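Local coordinates for protein glycogen synthase (Cyanobacterium sp. CLg1, PDB 6GNF) that is a two-domain bacterial glycosyltransferase of the glycogen and starch synthase family that holds ADP and a glycan in the cleft between its domains, at residues A[301-305]-A[436-441]. Sequence-based numbering, arbitrary orientation.
Sequences ITNGT and CGLNQL. With ADP (adenosine-5'-diphosphate), chain F; AC1 (4,6-dideoxy-4-{[(1S,4R,5S,6S)-4,5,6-trihydroxy-3-(hydroxymethyl)cyclohex-2-en-1-yl]amino}-alpha-D-glucopyranose), chain D.
Asn-303 and Cys-436 meet beside the bound AC1. Along the Asn-303 side chain, CB packs against Cys-436 SG at 3.7 Å, and CG still lies within van der Waals range of the sulfur. At the tip, ND2 donates a hydrogen bond to AC1 O6B (2.8 Å, N-H...O angle 143°), while also passing close to Cys-436 CB. With SG anti to its backbone N (chi1 -175°), the sulfur lies against Asn-303. The N-H of Cys-436 points almost straight (175°) at AC1 O3B. Gly-437 N follows with a bond to AC1 O4 and a weaker one to O3B. Thr-302 CG2 also touches the sulfur, 4.1 Å from SG.

The contact lies in the interdomain cleft of a GT-B glycosyltransferase, which has two Rossmann-like domains. The loop after strand 298-300 here meets the turn leading into helix 439-445, next to both ligands. Just ahead of the helix, the backbone N of Leu-438 donates to O2A of ADP, and the CG of Leu-438 rests 3.5 Å from O1A. The CD2 branch lies 4.2 Å from Gly-304 O, a loose contact. Leu-441 CD1 approaches Asn-303 O at 3.6 Å, and the side chains of Leu-441 and Thr-305 run past each other in opposite directions, with Leu-441 CB near Thr-305 CG2. Behind the turn, Gln-440 folds back, so that NE2 donates to Cys-436 O (2.9 Å) from above the carbonyl plane and also bonds Thr-461 OG1 of helix 457-461.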
loop_
_atom_site.group_PDB
_atom_site.type_symbol
_atom_site.label_atom_id
_atom_site.label_comp_id
_atom_site.label_asym_id
_atom_site.label_seq_id
_atom_site.Cartn_x
_atom_site.Cartn_y
_atom_site.Cartn_z
ATOM N N ILE A 301 3.128 6.941 -11.567
ATOM C CA ILE A 301 4.003 7.907 -10.910
ATOM C C ILE A 301 4.581 7.234 -9.676
ATOM O O ILE A 301 3.842 6.851 -8.782
ATOM C CB ILE A 301 3.236 9.171 -10.475
ATOM C CG1 ILE A 301 2.639 9.870 -11.694
ATOM C CG2 ILE A 301 4.161 10.121 -9.727
ATOM C CD1 ILE A 301 1.708 11.007 -11.341
ATOM N N THR A 302 5.902 7.101 -9.635
ATOM C CA THR A 302 6.579 6.419 -8.539
ATOM C C THR A 302 6.351 7.129 -7.210
ATOM O O THR A 302 6.612 8.323 -7.103
ATOM C CB THR A 302 8.094 6.339 -8.819
ATOM O OG1 THR A 302 8.310 5.616 -10.032
ATOM C CG2 THR A 302 8.843 5.638 -7.694
ATOM N N ASN A 303 5.922 6.380 -6.193
ATOM C CA ASN A 303 5.714 6.945 -4.861
ATOM C C ASN A 303 7.007 7.524 -4.322
ATOM O O ASN A 303 8.074 6.959 -4.542
ATOM C CB ASN A 303 5.251 5.886 -3.850
ATOM C CG ASN A 303 3.817 5.448 -4.047
ATOM O OD1 ASN A 303 2.996 6.166 -4.633
ATOM N ND2 ASN A 303 3.498 4.265 -3.533
ATOM N N GLY A 304 6.894 8.636 -3.606
ATOM C CA GLY A 304 7.950 9.097 -2.729
ATOM C C GLY A 304 7.615 8.673 -1.317
ATOM O O GLY A 304 6.781 7.779 -1.089
ATOM N N THR A 305 8.275 9.304 -0.359
ATOM C CA THR A 305 8.052 9.014 1.041
ATOM C C THR A 305 8.423 10.219 1.912
ATOM O O THR A 305 9.198 11.079 1.507
ATOM C CB THR A 305 8.872 7.787 1.455
ATOM O OG1 THR A 305 8.542 7.422 2.798
ATOM C CG2 THR A 305 10.368 8.065 1.362
ATOM N N CYS A 436 4.746 -0.589 -6.155
ATOM C CA CYS A 436 5.871 0.316 -5.934
ATOM C C CYS A 436 6.818 -0.211 -4.875
ATOM O O CYS A 436 7.992 -0.452 -5.153
ATOM C CB CYS A 436 5.396 1.716 -5.546
ATOM S SG CYS A 436 6.744 2.911 -5.394
ATOM N N GLY A 437 6.300 -0.398 -3.663
ATOM C CA GLY A 437 7.113 -0.797 -2.526
ATOM C C GLY A 437 7.604 0.433 -1.793
ATOM O O GLY A 437 7.896 1.449 -2.419
ATOM N N LEU A 438 7.713 0.328 -0.471
ATOM C CA LEU A 438 8.187 1.442 0.340
ATOM C C LEU A 438 9.488 1.124 1.088
ATOM O O LEU A 438 10.325 2.004 1.254
ATOM C CB LEU A 438 7.094 1.904 1.293
ATOM C CG LEU A 438 5.830 2.554 0.677
ATOM C CD1 LEU A 438 4.872 3.044 1.752
ATOM C CD2 LEU A 438 6.208 3.713 -0.236
ATOM N N ASN A 439 9.666 -0.123 1.515
ATOM C CA ASN A 439 10.870 -0.535 2.221
ATOM C C ASN A 439 12.154 -0.091 1.574
ATOM O O ASN A 439 13.050 0.373 2.267
ATOM C CB ASN A 439 10.933 -2.049 2.341
ATOM C CG ASN A 439 10.096 -2.582 3.470
ATOM O OD1 ASN A 439 9.248 -1.880 4.036
ATOM N ND2 ASN A 439 10.308 -3.846 3.789
ATOM N N GLN A 440 12.238 -0.245 0.257
ATOM C CA GLN A 440 13.479 0.034 -0.458
ATOM C C GLN A 440 13.821 1.525 -0.431
ATOM O O GLN A 440 14.997 1.885 -0.429
ATOM C CB GLN A 440 13.432 -0.509 -1.894
ATOM C CG GLN A 440 12.636 0.318 -2.898
ATOM C CD GLN A 440 11.144 0.025 -2.896
ATOM O OE1 GLN A 440 10.601 -0.584 -1.961
ATOM N NE2 GLN A 440 10.483 0.418 -3.967
ATOM N N LEU A 441 12.800 2.374 -0.359
ATOM C CA LEU A 441 13.006 3.818 -0.283
ATOM C C LEU A 441 13.573 4.184 1.079
ATOM O O LEU A 441 14.583 4.889 1.180
ATOM C CB LEU A 441 11.699 4.568 -0.519
ATOM C CG LEU A 441 10.915 4.248 -1.795
ATOM C CD1 LEU A 441 9.708 5.168 -1.909
ATOM C CD2 LEU A 441 11.788 4.361 -3.031
HETATM P PB ADP F . 2.606 -3.147 1.243
HETATM O O1B ADP F . 2.441 -3.914 -0.043
HETATM O O2B ADP F . 1.998 -1.771 1.203
HETATM O O3B ADP F . 2.294 -3.958 2.472
HETATM P PA ADP F . 4.956 -1.476 1.216
HETATM O O1A ADP F . 4.364 -0.587 0.131
HETATM O O2A ADP F . 6.448 -1.780 1.249
HETATM O O3A ADP F . 4.202 -2.910 1.286
HETATM O "O5'" ADP F . 4.557 -0.859 2.656
HETATM C "C5'" ADP F . 4.536 -1.665 3.839
HETATM C "C4'" ADP F . 4.942 -0.781 5.013
HETATM O "O4'" ADP F . 4.670 -1.398 6.273
HETATM C "C3'" ADP F . 6.431 -0.508 4.981
HETATM O "O3'" ADP F . 6.626 0.877 5.282
HETATM C "C2'" ADP F . 7.012 -1.422 6.036
HETATM O "O2'" ADP F . 8.123 -0.771 6.645
HETATM C "C1'" ADP F . 5.868 -1.640 7.011
HETATM N N9 ADP F . 5.754 -2.998 7.611
HETATM C C8 ADP F . 5.330 -4.122 6.995
HETATM N N7 ADP F . 5.315 -5.179 7.852
HETATM C C5 ADP F . 5.724 -4.727 9.051
HETATM C C6 ADP F . 5.943 -5.296 10.397
HETATM N N6 ADP F . 5.717 -6.601 10.648
HETATM N N1 ADP F . 6.382 -4.475 11.373
HETATM C C2 ADP F . 6.622 -3.171 11.160
HETATM N N3 ADP F . 6.441 -2.589 9.960
HETATM C C4 ADP F . 6.001 -3.292 8.889
HETATM C C1 AC1 D . -4.326 -2.632 1.142
HETATM O O2 AC1 D . -5.438 -1.736 -0.831
HETATM C C2 AC1 D . -4.221 -1.692 -0.060
HETATM C C4A AC1 D . 2.396 -0.043 -2.799
HETATM C C3 AC1 D . -3.013 -2.024 -0.937
HETATM O O3 AC1 D . -2.904 -0.984 -1.914
HETATM C C4 AC1 D . -1.716 -2.149 -0.106
HETATM N N4A AC1 D . -0.500 -2.462 -0.893
HETATM C C5 AC1 D . -1.982 -3.203 0.979
HETATM O O5 AC1 D . -3.064 -2.769 1.813
HETATM C C6 AC1 D . -0.785 -3.453 1.882
HETATM C C1B AC1 D . 0.021 -1.673 -2.012
HETATM C C2B AC1 D . 1.270 -2.279 -2.718
HETATM O O2B AC1 D . 1.608 -3.586 -2.263
HETATM C C3B AC1 D . 2.566 -1.515 -2.569
HETATM O O3B AC1 D . 3.500 -1.988 -3.540
HETATM O O4 AC1 D . 3.635 0.569 -2.426
HETATM C C5B AC1 D . 1.260 0.500 -1.972
HETATM C C7B AC1 D . 0.235 -0.242 -1.585
HETATM C C6B AC1 D . 1.272 1.953 -1.616
HETATM O O6B AC1 D . 1.296 2.681 -2.845
#